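Local coordinates for ribosomal protein S2-related protein (Deinococcus radiodurans, PDB 2JH3), which binds a [4Fe-4S] cluster and, having chelatase-like domains, may act as a sirohydrochlorin ferrochelatase, at residues Phe306-Thr311 with Leu366-Leu371; Asp66-Pro71 with Ala259-Gly264; Arg397-Thr400 with Arg405-Arg408. All coordinates share one frame; numbering follows the deposited sequence.

Interaction 1: residues Phe306-Thr311 with Leu366-Leu371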
ATOM      1  N   PHE A 306      -3.175 -16.417  25.547  1.00 18.25           N
ATOM      2  CA  PHE A 306      -3.245 -15.100  24.964  1.00 18.92           C
ATOM      3  C   PHE A 306      -3.958 -15.188  23.653  1.00 18.75           C
ATOM      4  O   PHE A 306      -3.759 -16.175  22.905  1.00 18.87           O
ATOM      5  CB  PHE A 306      -1.835 -14.541  24.811  1.00 20.30           C
ATOM      6  CG  PHE A 306      -1.205 -14.270  26.088  1.00 19.14           C
ATOM      7  CD1 PHE A 306      -1.509 -13.074  26.806  1.00 16.99           C
ATOM      8  CD2 PHE A 306      -0.340 -15.197  26.629  1.00 22.29           C
ATOM      9  CE1 PHE A 306      -0.929 -12.874  28.057  1.00 20.97           C
ATOM     10  CE2 PHE A 306       0.225 -14.985  27.905  1.00 23.88           C
ATOM     11  CZ  PHE A 306      -0.068 -13.834  28.583  1.00 22.00           C
ATOM     12  N   GLU A 307      -4.725 -14.164  23.325  1.00 18.18           N
ATOM     13  CA  GLU A 307      -5.325 -14.091  21.954  1.00 17.81           C
ATOM     14  C   GLU A 307      -4.691 -12.940  21.165  1.00 18.78           C
ATOM     15  O   GLU A 307      -4.480 -11.836  21.695  1.00 18.94           O
ATOM     16  CB  GLU A 307      -6.830 -13.883  22.008  1.00 19.31           C
ATOM     17  CG  GLU A 307      -7.475 -14.081  20.586  1.00 20.18           C
ATOM     18  CD  GLU A 307      -8.710 -13.215  20.248  1.00 21.28           C
ATOM     19  OE1 GLU A 307      -9.786 -13.797  19.945  1.00 20.66           O
ATOM     20  OE2 GLU A 307      -8.617 -11.979  20.267  1.00 24.28           O
ATOM     21  N   LEU A 308      -4.304 -13.206  19.928  1.00 18.94           N
ATOM     22  CA  LEU A 308      -3.911 -12.151  18.981  1.00 17.84           C
ATOM     23  C   LEU A 308      -4.894 -12.082  17.793  1.00 17.46           C
ATOM     24  O   LEU A 308      -5.443 -13.110  17.315  1.00 16.39           O
ATOM     25  CB  LEU A 308      -2.505 -12.433  18.500  1.00 18.15           C
ATOM     26  CG  LEU A 308      -1.325 -12.430  19.502  1.00 22.48           C
ATOM     27  CD1 LEU A 308      -1.310 -13.703  20.421  1.00 30.67           C
ATOM     28  CD2 LEU A 308      -0.110 -12.436  18.858  1.00 21.14           C
ATOM     29  N   ARG A 309      -5.168 -10.879  17.310  1.00 15.82           N
ATOM     30  CA  ARG A 309      -5.957 -10.692  16.082  1.00 15.40           C
ATOM     31  C   ARG A 309      -5.569  -9.342  15.511  1.00 15.47           C
ATOM     32  O   ARG A 309      -4.873  -8.556  16.150  1.00 15.61           O
ATOM     33  CB  ARG A 309      -7.481 -10.741  16.338  1.00 14.34           C
ATOM     34  CG  ARG A 309      -7.994  -9.605  17.128  1.00 14.14           C
ATOM     35  CD  ARG A 309      -9.474  -9.648  17.280  1.00 14.67           C
ATOM     36  NE  ARG A 309     -10.037 -10.869  17.924  1.00 14.27           N
ATOM     37  CZ  ARG A 309     -11.332 -11.136  17.939  1.00 13.23           C
ATOM     38  NH1 ARG A 309     -12.228 -10.335  17.388  1.00 16.59           N
ATOM     39  NH2 ARG A 309     -11.771 -12.187  18.540  1.00 16.36           N
ATOM     40  N   HIS A 310      -6.044  -9.050  14.299  1.00 15.79           N
ATOM     41  CA  HIS A 310      -5.765  -7.745  13.692  1.00 14.94           C
ATOM     42  C   HIS A 310      -6.585  -6.708  14.466  1.00 14.79           C
ATOM     43  O   HIS A 310      -7.738  -6.932  14.779  1.00 12.23           O
ATOM     44  CB  HIS A 310      -6.154  -7.787  12.231  1.00 15.93           C
ATOM     45  CG  HIS A 310      -5.578  -6.705  11.402  1.00 13.76           C
ATOM     46  ND1 HIS A 310      -5.934  -5.391  11.544  1.00 16.65           N
ATOM     47  CD2 HIS A 310      -4.767  -6.757  10.334  1.00 15.34           C
ATOM     48  CE1 HIS A 310      -5.327  -4.677  10.610  1.00 16.06           C
ATOM     49  NE2 HIS A 310      -4.616  -5.479   9.869  1.00 16.33           N
ATOM     50  N   THR A 311      -6.022  -5.526  14.734  1.00 15.28           N
ATOM     51  CA  THR A 311      -6.795  -4.477  15.318  1.00 15.27           C
ATOM     52  C   THR A 311      -8.080  -4.067  14.560  1.00 16.46           C
ATOM     53  O   THR A 311      -9.071  -3.690  15.198  1.00 16.55           O
ATOM     54  CB  THR A 311      -5.927  -3.263  15.561  1.00 18.57           C
ATOM     55  OG1 THR A 311      -5.235  -2.955  14.377  1.00 16.39           O
ATOM     56  CG2 THR A 311      -4.907  -3.507  16.635  1.00 15.61           C
ATOM     57  N   LEU A 366       7.865 -16.844  20.602  1.00 19.07           N
ATOM     58  CA  LEU A 366       8.031 -17.301  19.184  1.00 19.69           C
ATOM     59  C   LEU A 366       6.944 -16.784  18.286  1.00 17.59           C
ATOM     60  O   LEU A 366       7.216 -16.390  17.214  1.00 17.22           O
ATOM     61  CB  LEU A 366       8.191 -18.830  19.067  1.00 19.74           C
ATOM     62  CG  LEU A 366       8.598 -19.374  17.670  1.00 20.15           C
ATOM     63  CD1 LEU A 366       9.929 -18.850  17.201  1.00 22.24           C
ATOM     64  CD2 LEU A 366       8.583 -20.939  17.687  1.00 20.72           C
ATOM     65  N   GLY A 367       5.702 -16.794  18.729  1.00 18.02           N
ATOM     66  CA  GLY A 367       4.632 -16.188  18.037  1.00 18.92           C
ATOM     67  C   GLY A 367       4.832 -14.775  17.575  1.00 18.12           C
ATOM     68  O   GLY A 367       4.735 -14.460  16.396  1.00 17.98           O
ATOM     69  N   LEU A 368       5.242 -13.957  18.506  1.00 18.47           N
ATOM     70  CA  LEU A 368       5.510 -12.549  18.250  1.00 18.62           C
ATOM     71  C   LEU A 368       6.780 -12.305  17.490  1.00 18.60           C
ATOM     72  O   LEU A 368       6.807 -11.394  16.682  1.00 19.52           O
ATOM     73  CB  LEU A 368       5.529 -11.759  19.588  1.00 19.19           C
ATOM     74  CG  LEU A 368       4.352 -10.928  20.153  1.00 26.82           C
ATOM     75  CD1 LEU A 368       3.102 -10.764  19.277  1.00 31.10           C
ATOM     76  CD2 LEU A 368       3.961 -11.249  21.500  1.00 29.63           C
ATOM     77  N   GLU A 369       7.817 -13.121  17.714  1.00 19.41           N
ATOM     78  CA  GLU A 369       9.019 -13.049  16.940  1.00 20.24           C
ATOM     79  C   GLU A 369       8.862 -13.456  15.468  1.00 20.76           C
ATOM     80  O   GLU A 369       9.517 -12.838  14.611  1.00 21.05           O
ATOM     81  CB  GLU A 369      10.141 -13.878  17.542  1.00 21.51           C
ATOM     82  CG  GLU A 369      11.481 -13.443  16.963  1.00 26.00           C
ATOM     83  CD  GLU A 369      11.967 -12.166  17.643  1.00 32.80           C
ATOM     84  OE1 GLU A 369      12.353 -12.297  18.833  1.00 33.34           O
ATOM     85  OE2 GLU A 369      11.944 -11.066  17.041  1.00 31.52           O
ATOM     86  N   LEU A 370       8.054 -14.469  15.159  1.00 19.32           N
ATOM     87  CA  LEU A 370       7.815 -14.765  13.789  1.00 19.78           C
ATOM     88  C   LEU A 370       6.842 -13.749  13.098  1.00 20.11           C
ATOM     89  O   LEU A 370       6.878 -13.612  11.889  1.00 22.59           O
ATOM     90  CB  LEU A 370       7.296 -16.207  13.643  1.00 19.01           C
ATOM     91  CG  LEU A 370       8.229 -17.361  14.070  1.00 17.84           C
ATOM     92  CD1 LEU A 370       7.561 -18.707  13.985  1.00 19.73           C
ATOM     93  CD2 LEU A 370       9.630 -17.359  13.341  1.00 19.85           C
ATOM     94  N   LEU A 371       5.921 -13.163  13.848  1.00 19.78           N
ATOM     95  CA  LEU A 371       4.914 -12.258  13.335  1.00 19.14           C
ATOM     96  C   LEU A 371       5.513 -10.892  12.999  1.00 18.52           C
ATOM     97  O   LEU A 371       5.309 -10.304  11.929  1.00 17.17           O
ATOM     98  CB  LEU A 371       3.853 -12.045  14.395  1.00 19.17           C
ATOM     99  CG  LEU A 371       2.773 -10.982  14.041  1.00 19.38           C
ATOM    100  CD1 LEU A 371       1.944 -11.350  12.899  1.00 19.09           C
ATOM    101  CD2 LEU A 371       1.856 -10.811  15.228  1.00 20.37           C
TER

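Interaction 2: residues Asp66-Pro71 with Ala259-Gly264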
ATOM      1  N   ASP A  66      25.203 -18.524  23.599  1.00 30.04           N
ATOM      2  CA  ASP A  66      25.872 -19.499  22.744  1.00 28.72           C
ATOM      3  C   ASP A  66      24.992 -19.802  21.539  1.00 26.45           C
ATOM      4  O   ASP A  66      23.886 -20.323  21.668  1.00 25.32           O
ATOM      5  CB  ASP A  66      26.120 -20.792  23.521  1.00 30.03           C
ATOM      6  CG  ASP A  66      26.880 -21.846  22.702  1.00 33.62           C
ATOM      7  OD1 ASP A  66      28.105 -21.975  22.949  1.00 45.83           O
ATOM      8  OD2 ASP A  66      26.267 -22.563  21.851  1.00 42.48           O
ATOM      9  N   VAL A  67      25.487 -19.447  20.362  1.00 25.09           N
ATOM     10  CA  VAL A  67      24.667 -19.574  19.135  1.00 25.14           C
ATOM     11  C   VAL A  67      25.409 -20.286  18.014  1.00 23.74           C
ATOM     12  O   VAL A  67      26.622 -20.094  17.823  1.00 23.43           O
ATOM     13  CB  VAL A  67      24.120 -18.172  18.702  1.00 26.43           C
ATOM     14  CG1 VAL A  67      25.170 -17.315  18.263  1.00 29.66           C
ATOM     15  CG2 VAL A  67      23.064 -18.278  17.570  1.00 25.04           C
ATOM     16  N   THR A  68      24.691 -21.173  17.330  1.00 23.97           N
ATOM     17  CA  THR A  68      25.231 -21.890  16.161  1.00 22.78           C
ATOM     18  C   THR A  68      24.361 -21.427  14.994  1.00 21.25           C
ATOM     19  O   THR A  68      23.113 -21.463  15.096  1.00 21.48           O
ATOM     20  CB  THR A  68      25.142 -23.443  16.333  1.00 22.89           C
ATOM     21  OG1 THR A  68      25.817 -23.821  17.508  1.00 26.41           O
ATOM     22  CG2 THR A  68      25.789 -24.158  15.153  1.00 22.48           C
ATOM     23  N   VAL A  69      25.011 -20.962  13.939  1.00 21.24           N
ATOM     24  CA  VAL A  69      24.327 -20.456  12.757  1.00 20.53           C
ATOM     25  C   VAL A  69      24.641 -21.407  11.597  1.00 19.88           C
ATOM     26  O   VAL A  69      25.799 -21.491  11.178  1.00 19.61           O
ATOM     27  CB  VAL A  69      24.788 -19.055  12.411  1.00 19.32           C
ATOM     28  CG1 VAL A  69      24.122 -18.500  11.201  1.00 21.48           C
ATOM     29  CG2 VAL A  69      24.521 -18.109  13.623  1.00 17.59           C
ATOM     30  N   VAL A  70      23.604 -22.067  11.103  1.00 19.33           N
ATOM     31  CA  VAL A  70      23.740 -22.948   9.903  1.00 20.83           C
ATOM     32  C   VAL A  70      23.054 -22.361   8.661  1.00 19.99           C
ATOM     33  O   VAL A  70      21.817 -22.192   8.643  1.00 20.80           O
ATOM     34  CB  VAL A  70      23.130 -24.337  10.163  1.00 21.60           C
ATOM     35  CG1 VAL A  70      23.289 -25.312   8.892  1.00 22.68           C
ATOM     36  CG2 VAL A  70      23.758 -24.997  11.403  1.00 24.33           C
ATOM     37  N   PRO A  71      23.811 -22.154   7.570  1.00 20.87           N
ATOM     38  CA  PRO A  71      23.211 -21.813   6.294  1.00 22.23           C
ATOM     39  C   PRO A  71      22.478 -22.949   5.562  1.00 23.52           C
ATOM     40  O   PRO A  71      23.122 -23.898   5.101  1.00 24.41           O
ATOM     41  CB  PRO A  71      24.430 -21.343   5.439  1.00 21.71           C
ATOM     42  CG  PRO A  71      25.484 -21.055   6.419  1.00 20.33           C
ATOM     43  CD  PRO A  71      25.275 -22.105   7.466  1.00 21.35           C
ATOM     44  N   ALA A 259      23.788 -32.639  12.313  1.00 33.04           N
ATOM     45  CA  ALA A 259      25.158 -33.102  12.172  1.00 31.88           C
ATOM     46  C   ALA A 259      26.093 -31.975  11.921  1.00 31.73           C
ATOM     47  O   ALA A 259      27.181 -31.927  12.503  1.00 32.11           O
ATOM     48  CB  ALA A 259      25.254 -34.178  11.061  1.00 32.75           C
ATOM     49  N   LEU A 260      25.704 -31.030  11.080  1.00 31.12           N
ATOM     50  CA  LEU A 260      26.494 -29.824  10.868  1.00 31.96           C
ATOM     51  C   LEU A 260      26.658 -28.959  12.113  1.00 32.22           C
ATOM     52  O   LEU A 260      27.724 -28.457  12.397  1.00 32.76           O
ATOM     53  CB  LEU A 260      25.858 -28.916   9.781  1.00 31.33           C
ATOM     54  CG  LEU A 260      26.545 -28.753   8.460  1.00 32.34           C
ATOM     55  CD1 LEU A 260      25.652 -27.899   7.562  1.00 31.69           C
ATOM     56  CD2 LEU A 260      27.973 -28.240   8.494  1.00 32.89           C
ATOM     57  N   ALA A 261      25.570 -28.725  12.812  1.00 33.41           N
ATOM     58  CA  ALA A 261      25.604 -27.978  14.084  1.00 35.45           C
ATOM     59  C   ALA A 261      26.555 -28.603  15.100  1.00 37.40           C
ATOM     60  O   ALA A 261      27.273 -27.894  15.799  1.00 39.32           O
ATOM     61  CB  ALA A 261      24.154 -27.856  14.682  1.00 33.33           C
ATOM     62  N   ALA A 262      26.586 -29.931  15.155  1.00 39.40           N
ATOM     63  CA  ALA A 262      27.365 -30.650  16.142  1.00 41.22           C
ATOM     64  C   ALA A 262      28.858 -30.634  15.819  1.00 43.00           C
ATOM     65  O   ALA A 262      29.658 -30.421  16.708  1.00 42.56           O
ATOM     66  CB  ALA A 262      26.866 -32.043  16.236  1.00 40.67           C
ATOM     67  N   GLU A 263      29.227 -30.864  14.561  1.00 45.56           N
ATOM     68  CA  GLU A 263      30.650 -30.824  14.135  1.00 48.28           C
ATOM     69  C   GLU A 263      31.374 -29.622  14.668  1.00 49.82           C
ATOM     70  O   GLU A 263      30.992 -28.519  14.395  1.00 49.93           O
ATOM     71  CB  GLU A 263      30.768 -30.772  12.613  1.00 48.68           C
ATOM     72  CG  GLU A 263      30.320 -32.065  11.923  1.00 50.45           C
ATOM     73  CD  GLU A 263      30.614 -32.066  10.421  1.00 50.92           C
ATOM     74  OE1 GLU A 263      30.471 -30.978   9.759  1.00 51.29           O
ATOM     75  OE2 GLU A 263      31.005 -33.165   9.931  1.00 54.69           O
ATOM     76  N   GLY A 264      32.444 -29.828  15.412  1.00 52.46           N
ATOM     77  CA  GLY A 264      33.286 -28.725  15.810  1.00 54.02           C
ATOM     78  C   GLY A 264      32.847 -28.019  17.069  1.00 55.77           C
ATOM     79  O   GLY A 264      33.557 -27.121  17.510  1.00 56.09           O
TER

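Interaction 3: residues Arg397-Thr400 with Arg405-Arg408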
ATOM      1  N   ARG A 397      27.580   0.619   1.091  1.00 27.88           N
ATOM      2  CA  ARG A 397      28.970   0.179   0.903  1.00 31.07           C
ATOM      3  C   ARG A 397      29.171  -1.331   1.099  1.00 30.30           C
ATOM      4  O   ARG A 397      30.098  -1.877   0.497  1.00 30.23           O
ATOM      5  CB  ARG A 397      29.884   0.887   1.877  1.00 31.59           C
ATOM      6  CG  ARG A 397      30.369   2.211   1.433  1.00 36.04           C
ATOM      7  CD  ARG A 397      31.326   2.753   2.487  1.00 37.91           C
ATOM      8  NE  ARG A 397      32.715   2.278   2.434  1.00 42.94           N
ATOM      9  CZ  ARG A 397      33.599   2.576   1.470  1.00 43.68           C
ATOM     10  NH1 ARG A 397      33.221   3.270   0.406  1.00 47.35           N
ATOM     11  NH2 ARG A 397      34.855   2.135   1.546  1.00 44.26           N
ATOM     12  N   ARG A 398      28.374  -2.009   1.938  1.00 29.61           N
ATOM     13  CA  ARG A 398      28.527  -3.469   2.043  1.00 29.97           C
ATOM     14  C   ARG A 398      28.145  -4.211   0.755  1.00 31.21           C
ATOM     15  O   ARG A 398      28.624  -5.352   0.533  1.00 31.90           O
ATOM     16  CB  ARG A 398      27.669  -4.091   3.133  1.00 30.66           C
ATOM     17  CG  ARG A 398      28.018  -3.709   4.506  1.00 30.71           C
ATOM     18  CD  ARG A 398      27.382  -4.668   5.556  1.00 28.17           C
ATOM     19  NE  ARG A 398      25.951  -4.848   5.366  1.00 23.82           N
ATOM     20  CZ  ARG A 398      25.018  -4.074   5.931  1.00 21.75           C
ATOM     21  NH1 ARG A 398      25.356  -3.094   6.723  1.00 20.85           N
ATOM     22  NH2 ARG A 398      23.756  -4.275   5.680  1.00 20.30           N
ATOM     23  N   GLN A 399      27.279  -3.602  -0.059  1.00 30.47           N
ATOM     24  CA  GLN A 399      26.627  -4.285  -1.168  1.00 30.88           C
ATOM     25  C   GLN A 399      27.567  -4.446  -2.373  1.00 32.06           C
ATOM     26  O   GLN A 399      28.535  -3.665  -2.551  1.00 29.63           O
ATOM     27  CB  GLN A 399      25.308  -3.581  -1.571  1.00 30.00           C
ATOM     28  CG  GLN A 399      24.361  -3.124  -0.404  1.00 29.45           C
ATOM     29  CD  GLN A 399      24.001  -4.225   0.520  1.00 28.77           C
ATOM     30  OE1 GLN A 399      23.997  -4.043   1.727  1.00 27.70           O
ATOM     31  NE2 GLN A 399      23.715  -5.417  -0.033  1.00 25.32           N
ATOM     32  N   THR A 400      27.279  -5.503  -3.152  1.00 32.85           N
ATOM     33  CA  THR A 400      28.100  -6.015  -4.290  1.00 33.31           C
ATOM     34  C   THR A 400      27.123  -6.449  -5.429  1.00 34.19           C
ATOM     35  O   THR A 400      25.930  -6.554  -5.212  1.00 33.27           O
ATOM     36  CB  THR A 400      29.087  -7.199  -3.896  1.00 34.49           C
ATOM     37  OG1 THR A 400      28.457  -8.177  -3.053  1.00 33.92           O
ATOM     38  CG2 THR A 400      30.267  -6.714  -3.170  1.00 32.00           C
ATOM     39  N   ARG A 405      25.323  -0.533  -7.114  1.00 33.17           N
ATOM     40  CA  ARG A 405      24.816   0.661  -7.745  1.00 33.89           C
ATOM     41  C   ARG A 405      24.092   1.603  -6.760  1.00 33.24           C
ATOM     42  O   ARG A 405      24.039   2.807  -7.006  1.00 33.41           O
ATOM     43  CB  ARG A 405      23.867   0.213  -8.853  1.00 34.87           C
ATOM     44  CG  ARG A 405      23.855   1.007 -10.048  0.75 40.04           C
ATOM     45  CD  ARG A 405      25.089   0.810 -10.932  0.75 45.42           C
ATOM     46  NE  ARG A 405      25.261   2.064 -11.665  1.00 47.68           N
ATOM     47  CZ  ARG A 405      26.362   2.815 -11.700  1.00 49.38           C
ATOM     48  NH1 ARG A 405      27.534   2.450 -11.113  1.00 46.36           N
ATOM     49  NH2 ARG A 405      26.276   3.953 -12.371  1.00 49.74           N
ATOM     50  N   VAL A 406      23.568   1.084  -5.626  1.00 32.02           N
ATOM     51  CA  VAL A 406      23.002   1.995  -4.590  1.00 30.57           C
ATOM     52  C   VAL A 406      24.001   3.033  -4.096  1.00 30.03           C
ATOM     53  O   VAL A 406      23.617   4.099  -3.627  1.00 28.24           O
ATOM     54  CB  VAL A 406      22.384   1.220  -3.342  1.00 30.08           C
ATOM     55  CG1 VAL A 406      21.208   0.385  -3.784  1.00 29.72           C
ATOM     56  CG2 VAL A 406      23.382   0.401  -2.628  1.00 28.39           C
ATOM     57  N   GLN A 407      25.291   2.698  -4.206  1.00 29.59           N
ATOM     58  CA  GLN A 407      26.392   3.581  -3.852  1.00 30.65           C
ATOM     59  C   GLN A 407      26.468   4.929  -4.637  1.00 30.51           C
ATOM     60  O   GLN A 407      27.187   5.835  -4.240  1.00 31.36           O
ATOM     61  CB  GLN A 407      27.723   2.843  -3.987  1.00 29.82           C
ATOM     62  CG  GLN A 407      27.984   1.797  -2.908  1.00 31.70           C
ATOM     63  CD  GLN A 407      28.995   0.688  -3.310  1.00 32.72           C
ATOM     64  OE1 GLN A 407      29.920   0.933  -4.091  1.00 33.48           O
ATOM     65  NE2 GLN A 407      28.824  -0.518  -2.757  1.00 31.42           N
ATOM     66  N   ARG A 408      25.724   5.033  -5.708  1.00 30.84           N
ATOM     67  CA  ARG A 408      25.721   6.188  -6.569  1.00 31.76           C
ATOM     68  C   ARG A 408      24.581   7.131  -6.243  1.00 32.60           C
ATOM     69  O   ARG A 408      24.573   8.254  -6.721  1.00 31.99           O
ATOM     70  CB  ARG A 408      25.522   5.728  -8.043  1.00 31.89           C
ATOM     71  CG  ARG A 408      26.432   4.625  -8.514  1.00 34.77           C
ATOM     72  CD  ARG A 408      27.850   5.069  -8.896  1.00 42.04           C
ATOM     73  NE  ARG A 408      28.713   5.179  -7.729  1.00 43.87           N
ATOM     74  CZ  ARG A 408      29.171   6.330  -7.259  1.00 48.28           C
ATOM     75  NH1 ARG A 408      28.882   7.489  -7.884  1.00 50.37           N
ATOM     76  NH2 ARG A 408      29.935   6.328  -6.165  1.00 48.22           N
TER

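Interaction 1: residues Phe306-Thr311 with Leu366-Leu371
L308 lays its CD2 methyl against CD1 of L368, the two branches 3.6 Å apart, as its side chain reaches from a β-strand to a helix. This is the helix-on-sheet packing of the DR2241 stabilising domain: strand 305-310 is the middle strand of a five-stranded mixed sheet, and helix 361-371 lies over one of its faces. The two leucines are set obliquely to each other. L371, one helical turn further on from L368, offers a second and looser touch, its CD2 lying 4.4 Å from the same CD2 of L308, so one strand methyl serves two helix residues. The backbones stay well apart, with 9.5 Å between CA of L308 and CA of L368. L368 does not aim its CB straight at the strand; an off-staggered chi1 (-99°) and a nearly eclipsed chi2 (-6°) bring CD1 over to L308, which suggests some strain or an imperfectly fitted side chain. The packing is extended by W281 and L284 of helix 275-290, which touch L368, and by V297 of the neighbouring strand, which touches both L308 and L371.

Strand alternation sends the neighbours of L308 to the opposite face of the sheet, where charged side chains take the place of apolar ones. There R309 grips E307 side-on with two nitrogens, and R356 supplies E307 OE1 with another salt bridge. NE of R309 meets OE2 of E307 from above the carboxylate plane at 3.0 Å, whereas NH2 of R309 approaches OE1 of E307 on its syn side at 2.9 Å, with an almost straight N-H...O angle of 173°.

Interaction 2: residues Asp66-Pro71 with Ala259-Gly264
No ring, amide or carboxylate offers a face or an edge where T68 and V70 meet L260 and A261; the contact is made by aliphatic side chains and the CA of A261. Strand 66-71 is the central strand of the first chelatase-like sheet, and T68 and V70 project from the same side of it toward the C-terminal end of helix 253-262, which comes far later in the chain, after strand 241-243 of the second chelatase-like sheet. V70 sends CG1, anti to its own N (chi1 -179°), to within 3.7 Å of CD1 of L260, the two side chains meeting at a slant. Its other branch, CG2, is 4.4 Å from CB of A261. That small alanine lets the helix come near the sheet: CG2 of T68 rests 4.0 Å from CA of A261, and the T68 and A261 CA atoms are 6.4 Å apart. Y41 touches both T68 and A261, while L6 of the adjoining parallel strand packs on V70. The direct contact between the segments is apolar and probably depends on dispersion and the exclusion of water, while R111 supplies the polar link, its NH2 hydrogen-bonding A261 O.

Interaction 3: residues Arg397-Thr400 with Arg405-Arg408
Q407 has the largest share of the buried surface, pushing its extended side chain into the last turn of helix 392-398 and the chain that follows it. Its CG stands beside its own backbone N (chi1 -72°), and from there the chain runs straight enough for the amide to reach backbone atoms instead of side chains. NE2 of Q407 comes 3.7 Å from CA of R397 and 3.2 Å from the backbone O of Q399, while CG of Q407 passes 4.2 Å from N of R397. The strongest polar partner of this amide lies just before the contact: NE2 of Q407 hydrogen-bonds A396 O, a carbonyl in the final turn of the helix.

R397 is covered mainly along its backbone, since its CB points away from Q407. Q399 sets out toward the other segment and then bends off toward R86 and E87 of helix 78-88, leaving CG as its nearest side-chain atom, 4.3 Å from CG2 of V406. In fold terms, a 3-10 segment in the connection between helices 392-398 and 411-422 folds back against the end of the first helix, within the iron-sulfur cluster binding domain. Inside that segment R408 N bonds R405 O at 3.1 Å. V406 is its buried, apolar side, packing also on W392 and A396 of helix 392-398 and on R462 of helix 455-467.

On the far side, R398 points its CB away from 405-408 and forms salt bridges with E87, through NE, and with E452, through NH1, linking this region to two other parts of the chain.

The three contacts run in series along the chain, interaction 2 first, then interaction 1, then interaction 3, and none touches another. Interaction 2 belongs to the chelatase-like part, interaction 1 to the stabilising domain and interaction 3 to the cluster binding domain. Interactions 1 and 2 have centres 29 Å apart and nearest atoms about 12 Å apart; interaction 3 lies 35 Å from interaction 1 and 31 Å from interaction 2, centre to centre. Interaction 3 alone nears the cluster held by C422, C425, C450 and C454: the V406 side chain is about 12 Å from the cluster, and that of Q399 about 10 Å from the C454 side chain.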